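Lysine/ornithine decarboxylase (Selenomonas ruminantium, PDB 5GJO) decarboxylates L-lysine to cadaverine and L-ornithine to putrescine with similar efficiency, using pyridoxal 5'-phosphate as cofactor and working as a homodimer. Local coordinates at residues F5-K10 against K344-E349; L135-V140 against G176-V181; K144-L149 against G182-S187. The protein carries 2 engineered substitutions. One frame throughout, in Å; residues are numbered along the deposited sequence.

Contact 1: F5-K10 against K344-E349; sequences FRLSEK and KVLVTE. With SO4 (sulfate ion), chain F; SO4 (sulfate ion), chain E.
L346 reaches from its strand into the extended chain at R6 and L7, and its two methyls do different work. CD1 of L346 meets CD1 of L7 at 3.9 Å, the side chains crossing at about a right angle. CD2 of L346 lies 3.4 Å from the carbonyl O of L7. CG of L346 stands opposite its own backbone N (chi1 178°), which sends the fork across the gap between the segments. This is the tight, buried part: methyl on methyl, with one methyl also against a carbonyl oxygen. V12 and L15 of helix 9-18 and V269 of strand 266-276 pack on L7.

Towards R6 the contact loosens and opens to solvent. The methylene CG of R6 rests 4.0 Å from CG2 of T348. Beyond it the side chain runs out fully extended. One sulfate oxygen, O1, lies in plane at the guanidinium edge: NH1 of R6 donates to it at 3.1 Å in a nearly straight bond (172°), while the bond from NH2 to O4 is weak. A second sulfate accepts from the backbone N of E9. Both ions probably come from the crystallisation liquor.

No direct hydrogen bond joins the two segments. Water 1 bridges them instead, lying 2.7 Å from O of F5 and accepting from N of E349 at 2.8 Å. F5 and L7 are hydrogen-bonded to N267 of strand 266-276. S8 N-caps helix 9-18. The contact thus lays the N-terminal chain along strand 344-347 of the mixed beta sheet, a part of the fold distinct from the cofactor-binding barrel.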
loop_
_atom_site.group_PDB
_atom_site.type_symbol
_atom_site.label_atom_id
_atom_site.label_comp_id
_atom_site.label_asym_id
_atom_site.label_seq_id
_atom_site.Cartn_x
_atom_site.Cartn_y
_atom_site.Cartn_z
ATOM N N PHE A 5 -14.943 19.361 7.094
ATOM C CA PHE A 5 -14.719 20.070 5.840
ATOM C C PHE A 5 -15.388 19.245 4.732
ATOM O O PHE A 5 -15.231 17.986 4.625
ATOM C CB PHE A 5 -13.208 20.171 5.585
ATOM C CG PHE A 5 -12.863 20.714 4.245
ATOM C CD1 PHE A 5 -13.278 21.966 3.893
ATOM C CD2 PHE A 5 -12.161 19.933 3.282
ATOM C CE1 PHE A 5 -12.962 22.486 2.639
ATOM C CE2 PHE A 5 -11.848 20.455 2.047
ATOM C CZ PHE A 5 -12.234 21.728 1.727
ATOM N N ARG A 6 -16.178 19.913 3.909
ATOM C CA ARG A 6 -16.850 19.252 2.817
ATOM C C ARG A 6 -16.968 20.208 1.666
ATOM O O ARG A 6 -17.598 21.292 1.797
ATOM C CB ARG A 6 -18.271 18.891 3.250
ATOM C CG ARG A 6 -19.038 18.252 2.099
ATOM C CD ARG A 6 -20.330 17.517 2.537
ATOM N NE ARG A 6 -21.071 17.079 1.334
ATOM C CZ ARG A 6 -22.107 16.241 1.342
ATOM N NH1 ARG A 6 -22.539 15.754 2.473
ATOM N NH2 ARG A 6 -22.719 15.924 0.181
ATOM N N LEU A 7 -16.513 19.790 0.517
ATOM C CA LEU A 7 -16.695 20.557 -0.667
ATOM C C LEU A 7 -18.149 20.523 -1.120
ATOM O O LEU A 7 -18.786 19.507 -1.077
ATOM C CB LEU A 7 -15.818 20.001 -1.803
ATOM C CG LEU A 7 -14.301 20.132 -1.583
ATOM C CD1 LEU A 7 -13.584 19.284 -2.567
ATOM C CD2 LEU A 7 -13.783 21.563 -1.571
ATOM N N SER A 8 -18.643 21.641 -1.647
ATOM C CA SER A 8 -19.916 21.658 -2.301
ATOM C C SER A 8 -19.850 21.072 -3.695
ATOM O O SER A 8 -18.840 20.992 -4.285
ATOM C CB SER A 8 -20.461 23.092 -2.396
ATOM O OG SER A 8 -19.774 23.813 -3.388
ATOM N N GLU A 9 -20.985 20.705 -4.251
ATOM C CA GLU A 9 -21.063 20.227 -5.629
ATOM C C GLU A 9 -20.456 21.237 -6.604
ATOM O O GLU A 9 -19.670 20.845 -7.487
ATOM C CB GLU A 9 -22.504 19.910 -6.057
ATOM C CG GLU A 9 -22.551 19.314 -7.462
ATOM C CD GLU A 9 -23.956 18.866 -7.900
ATOM O OE1 GLU A 9 -24.892 18.917 -7.082
ATOM O OE2 GLU A 9 -24.058 18.460 -9.057
ATOM N N LYS A 10 -20.757 22.502 -6.423
ATOM C CA LYS A 10 -20.202 23.526 -7.310
ATOM C C LYS A 10 -18.692 23.604 -7.256
ATOM O O LYS A 10 -18.036 23.716 -8.285
ATOM C CB LYS A 10 -20.837 24.889 -6.965
ATOM C CG LYS A 10 -20.275 25.948 -7.898
ATOM C CD LYS A 10 -20.663 27.372 -7.559
ATOM C CE LYS A 10 -19.971 28.307 -8.576
ATOM N NZ LYS A 10 -20.557 29.669 -8.371
ATOM N N LYS A 344 -18.079 13.450 -11.323
ATOM C CA LYS A 344 -17.184 13.405 -10.187
ATOM C C LYS A 344 -17.970 12.974 -8.971
ATOM O O LYS A 344 -19.097 13.356 -8.805
ATOM C CB LYS A 344 -16.518 14.755 -9.926
ATOM C CG LYS A 344 -15.446 15.126 -10.936
ATOM C CD LYS A 344 -16.090 15.591 -12.218
ATOM C CE LYS A 344 -15.066 15.925 -13.274
ATOM N NZ LYS A 344 -14.504 14.750 -14.000
ATOM N N VAL A 345 -17.350 12.148 -8.154
ATOM C CA VAL A 345 -17.854 11.831 -6.844
ATOM C C VAL A 345 -16.914 12.379 -5.793
ATOM O O VAL A 345 -15.708 12.690 -6.071
ATOM C CB VAL A 345 -18.096 10.304 -6.616
ATOM C CG1 VAL A 345 -19.151 9.816 -7.601
ATOM C CG2 VAL A 345 -16.829 9.483 -6.655
ATOM N N LEU A 346 -17.475 12.480 -4.594
ATOM C CA LEU A 346 -16.749 13.087 -3.468
ATOM C C LEU A 346 -16.655 12.179 -2.282
ATOM O O LEU A 346 -17.664 11.641 -1.851
ATOM C CB LEU A 346 -17.415 14.411 -3.077
ATOM C CG LEU A 346 -16.847 15.201 -1.882
ATOM C CD1 LEU A 346 -15.542 15.880 -2.240
ATOM C CD2 LEU A 346 -17.860 16.248 -1.297
ATOM N N VAL A 347 -15.444 12.021 -1.715
ATOM C CA VAL A 347 -15.293 11.256 -0.517
ATOM C C VAL A 347 -14.788 12.175 0.608
ATOM O O VAL A 347 -13.741 12.881 0.452
ATOM C CB VAL A 347 -14.323 10.062 -0.669
ATOM C CG1 VAL A 347 -14.334 9.181 0.572
ATOM C CG2 VAL A 347 -14.738 9.239 -1.854
ATOM N N THR A 348 -15.517 12.198 1.715
ATOM C CA THR A 348 -15.254 13.152 2.843
ATOM C C THR A 348 -14.462 12.429 3.938
ATOM O O THR A 348 -14.351 11.195 3.872
ATOM C CB THR A 348 -16.501 13.871 3.390
ATOM O OG1 THR A 348 -17.528 12.901 3.794
ATOM C CG2 THR A 348 -17.004 14.787 2.347
ATOM N N GLU A 349 -13.948 13.162 4.926
ATOM C CA GLU A 349 -13.240 12.569 6.058
ATOM C C GLU A 349 -12.150 11.585 5.572
ATOM O O GLU A 349 -12.037 10.452 6.110
ATOM C CB GLU A 349 -14.215 11.896 7.053
ATOM C CG GLU A 349 -15.164 12.925 7.762
ATOM C CD GLU A 349 -16.316 13.370 6.907
ATOM O OE1 GLU A 349 -17.075 12.548 6.370
ATOM O OE2 GLU A 349 -16.504 14.582 6.727
HETATM S S SO4 F . -24.014 20.748 -2.104
HETATM O O1 SO4 F . -24.138 21.977 -1.337
HETATM O O2 SO4 F . -23.034 19.853 -1.522
HETATM O O3 SO4 F . -23.682 21.038 -3.465
HETATM O O4 SO4 F . -25.320 20.093 -2.040
HETATM S S SO4 E . -25.252 12.854 1.117
HETATM O O1 SO4 E . -25.001 13.825 2.223
HETATM O O2 SO4 E . -25.217 11.480 1.667
HETATM O O3 SO4 E . -26.568 13.256 0.560
HETATM O O4 SO4 E . -24.335 12.889 -0.056
HETATM O O HOH W 1 -14.113 15.834 5.890
#

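Contact 2: L135-V140 against G176-V181; sequences LVRIAV and GICFHV. With PLP (pyridoxal-5'-phosphate), chain H.
R137 and H180 are brought side by side by matching first torsions. In R137, CG stands opposite the backbone N (chi1 -176°), and the chain stays extended to NE. The ring of H180 leaves its backbone in the same sense (chi1 -162°). The guanidinium and imidazole planes lie 29° apart, and CB of H180 sits over one guanidinium face, 3.7 Å from NH2 of R137. That NH2 is bonded to the carbonyl O of L149. The far end of the H180 ring serves the cofactor: NE2 of H180 donates to the ester oxygen O4P of PLP at 3.1 Å. Its ND1 is paired with N of G182, which helps fix the turn of the ring. Water 2 ties the loops together, accepting from NE of R137 and N of H180 and lying 2.7 Å from O of I138.

Behind this polar end, strands 133-137 and 173-178 are parallel neighbours in the eight-stranded barrel of the PLP-binding domain. They belong to a beta-alpha-beta unit with helix 160-169 between them. Their ladder has three bonds: V136 N to G176 O, C178 N to V136 O at 2.9 Å, and I138 N to C178 O.

On the face of L135 and R137, SG of C178 presses against CB of R137 at 3.5 Å. G176 has backbone angles at which a CB would collide with the preceding carbonyl. On the other face, V136 and I177 lie alongside each other, CG1 to CG1 at 4.1 Å, beneath helices 160-169 and 189-207. Further on, CG1 of V140 touches CB of F179 at 3.9 Å.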
loop_
_atom_site.group_PDB
_atom_site.type_symbol
_atom_site.label_atom_id
_atom_site.label_comp_id
_atom_site.label_asym_id
_atom_site.label_seq_id
_atom_site.Cartn_x
_atom_site.Cartn_y
_atom_site.Cartn_z
ATOM N N LEU A 135 10.801 7.874 27.647
ATOM C CA LEU A 135 9.563 7.511 28.273
ATOM C C LEU A 135 9.338 6.030 27.967
ATOM O O LEU A 135 9.386 5.577 26.822
ATOM C CB LEU A 135 8.364 8.301 27.744
ATOM C CG LEU A 135 8.437 9.830 27.869
ATOM C CD1 LEU A 135 9.478 10.345 26.936
ATOM C CD2 LEU A 135 7.120 10.397 27.356
ATOM N N VAL A 136 9.010 5.267 29.003
ATOM C CA VAL A 136 8.777 3.875 28.820
ATOM C C VAL A 136 7.282 3.734 28.474
ATOM O O VAL A 136 6.463 4.348 29.103
ATOM C CB VAL A 136 9.116 3.003 30.053
ATOM C CG1 VAL A 136 8.315 3.330 31.256
ATOM C CG2 VAL A 136 8.966 1.513 29.703
ATOM N N ARG A 137 7.012 2.903 27.465
ATOM C CA ARG A 137 5.619 2.724 26.996
ATOM C C ARG A 137 5.091 1.466 27.661
ATOM O O ARG A 137 5.693 0.363 27.461
ATOM C CB ARG A 137 5.618 2.471 25.515
ATOM C CG ARG A 137 4.190 2.388 24.956
ATOM C CD ARG A 137 4.262 2.371 23.454
ATOM N NE ARG A 137 2.998 2.022 22.835
ATOM C CZ ARG A 137 2.811 2.100 21.511
ATOM N NH1 ARG A 137 3.700 2.697 20.715
ATOM N NH2 ARG A 137 1.645 1.661 20.984
ATOM N N ILE A 138 4.001 1.619 28.350
ATOM C CA ILE A 138 3.289 0.508 28.995
ATOM C C ILE A 138 2.121 0.012 28.128
ATOM O O ILE A 138 1.434 0.801 27.470
ATOM C CB ILE A 138 2.742 0.874 30.394
ATOM C CG1 ILE A 138 1.823 2.111 30.415
ATOM C CG2 ILE A 138 3.916 1.056 31.359
ATOM C CD1 ILE A 138 1.102 2.390 31.707
ATOM N N ALA A 139 1.905 -1.284 28.207
ATOM C CA ALA A 139 0.783 -1.942 27.597
ATOM C C ALA A 139 -0.463 -1.694 28.445
ATOM O O ALA A 139 -0.469 -1.941 29.639
ATOM C CB ALA A 139 1.101 -3.440 27.411
ATOM N N VAL A 140 -1.521 -1.214 27.808
ATOM C CA VAL A 140 -2.766 -0.876 28.411
ATOM C C VAL A 140 -3.961 -1.544 27.718
ATOM O O VAL A 140 -3.835 -2.065 26.611
ATOM C CB VAL A 140 -2.913 0.646 28.521
ATOM C CG1 VAL A 140 -1.767 1.217 29.305
ATOM C CG2 VAL A 140 -3.086 1.308 27.144
ATOM N N GLY A 176 9.863 9.597 32.074
ATOM C CA GLY A 176 8.459 9.315 32.331
ATOM C C GLY A 176 7.872 8.083 31.651
ATOM O O GLY A 176 8.594 7.142 31.270
ATOM N N ILE A 177 6.562 8.150 31.530
ATOM C CA ILE A 177 5.742 7.037 31.063
ATOM C C ILE A 177 4.850 7.535 29.902
ATOM O O ILE A 177 4.355 8.663 29.921
ATOM C CB ILE A 177 4.928 6.480 32.178
ATOM C CG1 ILE A 177 5.900 5.943 33.282
ATOM C CG2 ILE A 177 4.065 5.306 31.720
ATOM C CD1 ILE A 177 5.210 5.425 34.507
ATOM N N CYS A 178 4.678 6.630 28.949
ATOM C CA CYS A 178 3.721 6.815 27.855
ATOM C C CYS A 178 2.879 5.574 27.616
ATOM O O CYS A 178 3.175 4.466 28.041
ATOM C CB CYS A 178 4.453 7.200 26.534
ATOM S SG CYS A 178 5.478 5.995 25.762
ATOM N N PHE A 179 1.805 5.798 26.884
ATOM C CA PHE A 179 0.907 4.743 26.510
ATOM C C PHE A 179 0.114 5.195 25.252
ATOM O O PHE A 179 0.061 6.414 24.922
ATOM C CB PHE A 179 -0.043 4.284 27.611
ATOM C CG PHE A 179 -0.920 5.359 28.167
ATOM C CD1 PHE A 179 -2.083 5.729 27.537
ATOM C CD2 PHE A 179 -0.598 6.003 29.297
ATOM C CE1 PHE A 179 -2.913 6.696 28.031
ATOM C CE2 PHE A 179 -1.400 6.994 29.818
ATOM C CZ PHE A 179 -2.590 7.339 29.202
ATOM N N HIS A 180 -0.390 4.179 24.538
ATOM C CA HIS A 180 -1.340 4.480 23.418
ATOM C C HIS A 180 -2.459 3.456 23.611
ATOM O O HIS A 180 -2.198 2.241 23.655
ATOM C CB HIS A 180 -0.687 4.381 22.089
ATOM C CG HIS A 180 -1.444 5.060 20.999
ATOM N ND1 HIS A 180 -2.781 4.828 20.809
ATOM C CD2 HIS A 180 -1.073 5.946 20.047
ATOM C CE1 HIS A 180 -3.211 5.496 19.742
ATOM N NE2 HIS A 180 -2.199 6.191 19.262
ATOM N N VAL A 181 -3.654 3.965 23.724
ATOM C CA VAL A 181 -4.810 3.095 23.997
ATOM C C VAL A 181 -5.254 2.253 22.772
ATOM O O VAL A 181 -6.025 1.270 22.899
ATOM C CB VAL A 181 -6.014 3.843 24.574
ATOM C CG1 VAL A 181 -5.720 4.523 25.887
ATOM C CG2 VAL A 181 -6.660 4.779 23.584
HETATM N N1 PLP H . 1.577 8.178 18.351
HETATM C C2 PLP H . 2.021 6.905 18.214
HETATM C C2A PLP H . 3.269 6.464 18.932
HETATM C C3 PLP H . 1.282 5.945 17.357
HETATM O O3 PLP H . 1.708 4.661 17.204
HETATM C C4 PLP H . 0.062 6.435 16.676
HETATM C C4A PLP H . -0.742 5.553 15.801
HETATM O O4A PLP H . -0.227 4.578 15.279
HETATM C C5 PLP H . -0.317 7.850 16.909
HETATM C C6 PLP H . 0.472 8.640 17.740
HETATM C C5A PLP H . -1.549 8.426 16.250
HETATM O O4P PLP H . -2.670 7.588 16.522
HETATM P P PLP H . -4.159 8.069 16.145
HETATM O O1P PLP H . -4.369 9.302 16.990
HETATM O O2P PLP H . -5.029 6.895 16.528
HETATM O O3P PLP H . -4.091 8.336 14.659
HETATM O O HOH W 2 0.636 1.479 24.941
#

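Contact 3: K144-L149 against G182-S187; sequences KALVDL and GSQSLS. With PLP (pyridoxal-5'-phosphate), chain H; SO4 (sulfate ion), chain C.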
loop_
_atom_site.group_PDB
_atom_site.type_symbol
_atom_site.label_atom_id
_atom_site.label_comp_id
_atom_site.label_asym_id
_atom_site.label_seq_id
_atom_site.Cartn_x
_atom_site.Cartn_y
_atom_site.Cartn_z
ATOM N N LYS A 144 -12.399 -1.047 23.007
ATOM C CA LYS A 144 -13.000 -0.404 21.857
ATOM C C LYS A 144 -12.008 0.314 20.934
ATOM O O LYS A 144 -12.241 1.413 20.520
ATOM C CB LYS A 144 -14.063 0.586 22.335
ATOM C CG LYS A 144 -15.120 -0.000 23.233
ATOM C CD LYS A 144 -16.100 1.073 23.639
ATOM C CE LYS A 144 -17.146 0.554 24.589
ATOM N NZ LYS A 144 -18.168 1.611 24.757
ATOM N N ALA A 145 -10.931 -0.365 20.576
ATOM C CA ALA A 145 -9.950 0.223 19.688
ATOM C C ALA A 145 -10.035 -0.478 18.350
ATOM O O ALA A 145 -10.073 -1.671 18.298
ATOM C CB ALA A 145 -8.562 0.056 20.251
ATOM N N LEU A 146 -10.078 0.271 17.267
ATOM C CA LEU A 146 -10.083 -0.362 15.945
ATOM C C LEU A 146 -8.779 -1.036 15.627
ATOM O O LEU A 146 -8.795 -2.099 14.996
ATOM C CB LEU A 146 -10.366 0.669 14.889
ATOM C CG LEU A 146 -10.588 0.161 13.438
ATOM C CD1 LEU A 146 -11.856 -0.676 13.355
ATOM C CD2 LEU A 146 -10.601 1.324 12.457
ATOM N N VAL A 147 -7.684 -0.419 16.055
ATOM C CA VAL A 147 -6.331 -0.881 15.821
ATOM C C VAL A 147 -5.741 -1.137 17.204
ATOM O O VAL A 147 -5.548 -0.190 18.035
ATOM C CB VAL A 147 -5.499 0.145 15.039
ATOM C CG1 VAL A 147 -4.099 -0.385 14.786
ATOM C CG2 VAL A 147 -6.114 0.521 13.680
ATOM N N ASP A 148 -5.360 -2.381 17.443
ATOM C CA ASP A 148 -4.723 -2.741 18.722
ATOM C C ASP A 148 -3.269 -2.272 18.721
ATOM O O ASP A 148 -2.452 -2.727 17.856
ATOM C CB ASP A 148 -4.820 -4.246 18.852
ATOM C CG ASP A 148 -4.012 -4.840 20.010
ATOM O OD1 ASP A 148 -3.676 -4.146 20.993
ATOM O OD2 ASP A 148 -3.802 -6.079 19.941
ATOM N N LEU A 149 -2.915 -1.436 19.701
ATOM C CA LEU A 149 -1.578 -0.901 19.767
ATOM C C LEU A 149 -0.885 -1.375 21.045
ATOM O O LEU A 149 -0.006 -0.676 21.581
ATOM C CB LEU A 149 -1.575 0.606 19.594
ATOM C CG LEU A 149 -2.031 1.064 18.192
ATOM C CD1 LEU A 149 -1.986 2.600 18.208
ATOM C CD2 LEU A 149 -1.164 0.466 17.070
ATOM N N GLY A 182 -4.758 2.663 21.616
ATOM C CA GLY A 182 -5.120 2.086 20.336
ATOM C C GLY A 182 -5.788 3.111 19.427
ATOM O O GLY A 182 -6.235 4.117 19.889
ATOM N N SER A 183 -5.780 2.847 18.127
ATOM C CA SER A 183 -6.327 3.795 17.162
ATOM C C SER A 183 -7.840 3.700 16.993
ATOM O O SER A 183 -8.408 2.642 17.085
ATOM C CB SER A 183 -5.620 3.731 15.812
ATOM O OG SER A 183 -5.823 4.909 15.078
ATOM N N GLN A 184 -8.461 4.842 16.730
ATOM C CA GLN A 184 -9.895 4.924 16.635
ATOM C C GLN A 184 -10.530 4.344 17.882
ATOM O O GLN A 184 -11.197 3.361 17.820
ATOM C CB GLN A 184 -10.444 4.269 15.367
ATOM C CG GLN A 184 -11.939 4.459 15.190
ATOM C CD GLN A 184 -12.324 5.843 14.677
ATOM O OE1 GLN A 184 -11.511 6.726 14.591
ATOM N NE2 GLN A 184 -13.599 6.008 14.349
ATOM N N SER A 185 -10.219 4.940 19.022
ATOM C CA SER A 185 -10.764 4.492 20.273
ATOM C C SER A 185 -12.132 5.117 20.499
ATOM O O SER A 185 -12.281 6.313 20.451
ATOM C CB SER A 185 -9.835 4.873 21.423
ATOM O OG SER A 185 -10.414 4.561 22.643
ATOM N N LEU A 186 -13.117 4.274 20.729
ATOM C CA LEU A 186 -14.440 4.736 21.106
ATOM C C LEU A 186 -14.608 4.675 22.624
ATOM O O LEU A 186 -15.666 4.919 23.114
ATOM C CB LEU A 186 -15.533 3.951 20.373
ATOM C CG LEU A 186 -15.355 3.847 18.851
ATOM C CD1 LEU A 186 -16.457 3.068 18.166
ATOM C CD2 LEU A 186 -15.250 5.226 18.246
ATOM N N SER A 187 -13.533 4.358 23.338
ATOM C CA SER A 187 -13.521 4.322 24.806
ATOM C C SER A 187 -12.827 5.512 25.398
ATOM O O SER A 187 -11.746 5.856 24.995
ATOM C CB SER A 187 -12.837 3.027 25.334
ATOM O OG SER A 187 -12.738 3.050 26.768
HETATM N N1 PLP H . 1.577 8.178 18.351
HETATM C C2 PLP H . 2.021 6.905 18.214
HETATM C C2A PLP H . 3.269 6.464 18.932
HETATM C C3 PLP H . 1.282 5.945 17.357
HETATM O O3 PLP H . 1.708 4.661 17.204
HETATM C C4 PLP H . 0.062 6.435 16.676
HETATM C C4A PLP H . -0.742 5.553 15.801
HETATM O O4A PLP H . -0.227 4.578 15.279
HETATM C C5 PLP H . -0.317 7.850 16.909
HETATM C C6 PLP H . 0.472 8.640 17.740
HETATM C C5A PLP H . -1.549 8.426 16.250
HETATM O O4P PLP H . -2.670 7.588 16.522
HETATM P P PLP H . -4.159 8.069 16.145
HETATM O O1P PLP H . -4.369 9.302 16.990
HETATM O O2P PLP H . -5.029 6.895 16.528
HETATM O O3P PLP H . -4.091 8.336 14.659
HETATM S S SO4 C . -16.185 3.496 27.686
HETATM O O1 SO4 C . -15.578 4.859 27.784
HETATM O O2 SO4 C . -17.067 3.265 28.821
HETATM O O3 SO4 C . -17.007 3.609 26.446
HETATM O O4 SO4 C . -15.187 2.405 27.530
HETATM O O HOH W 3 -18.374 3.798 22.805
#
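A classic beta bulge lies where two loops of the PLP-binding barrel run antiparallel: L146 and V147 both face S183. S183 N donates to V147 O at 3.0 Å. The return bonds from L146 N and V147 N to S183 O are weak. L186 N bonds firmly to K144 O. G182 lies so close to A145 CB and V147 O that any CB there would clash.

CB of V147 backs CB of S183 at 3.7 Å. S183 OG, opposite its backbone N (chi1 -160°), meets phosphate O2P of PLP at 2.6 Å and is also bonded to R259. CD1 of L149 lies 3.8 Å from CA of G182 and 3.9 Å from O4A of PLP. With an alanine at L149 the CD1 methyl is lost, which is likely to open a gap between G182 and the cofactor aldehyde. C324 of the second subunit packs on L149.

At the outer end lies a sulfate, probably from the crystallisation liquor; K144 NZ reaches its O3 at 2.9 Å and S187 OG its O4 at 2.6 Å. The backbone bonds pair the loops and so place S183, which shares the cofactor grip with R259, G220, G258, Y353 and H180.

In the fold
From the N terminus, the chain first passes 5-10, which meets its partner 344-349 only near the end of the fold. Contact 1 therefore closes a loop of 333 residues that encloses both other contacts. Inside it, 135-140 and 144-149 follow each other along the chain, and so do their partners 176-181 and 182-187. Contacts 2 and 3 thus cross. They adjoin in space as well, and both touch PLP. Together they join neighbouring strands of the barrel and the loops that follow them. Contact 1 lies apart, tying the N-terminal chain to the mixed sheet; its centre is about 38 Å from that of contact 2.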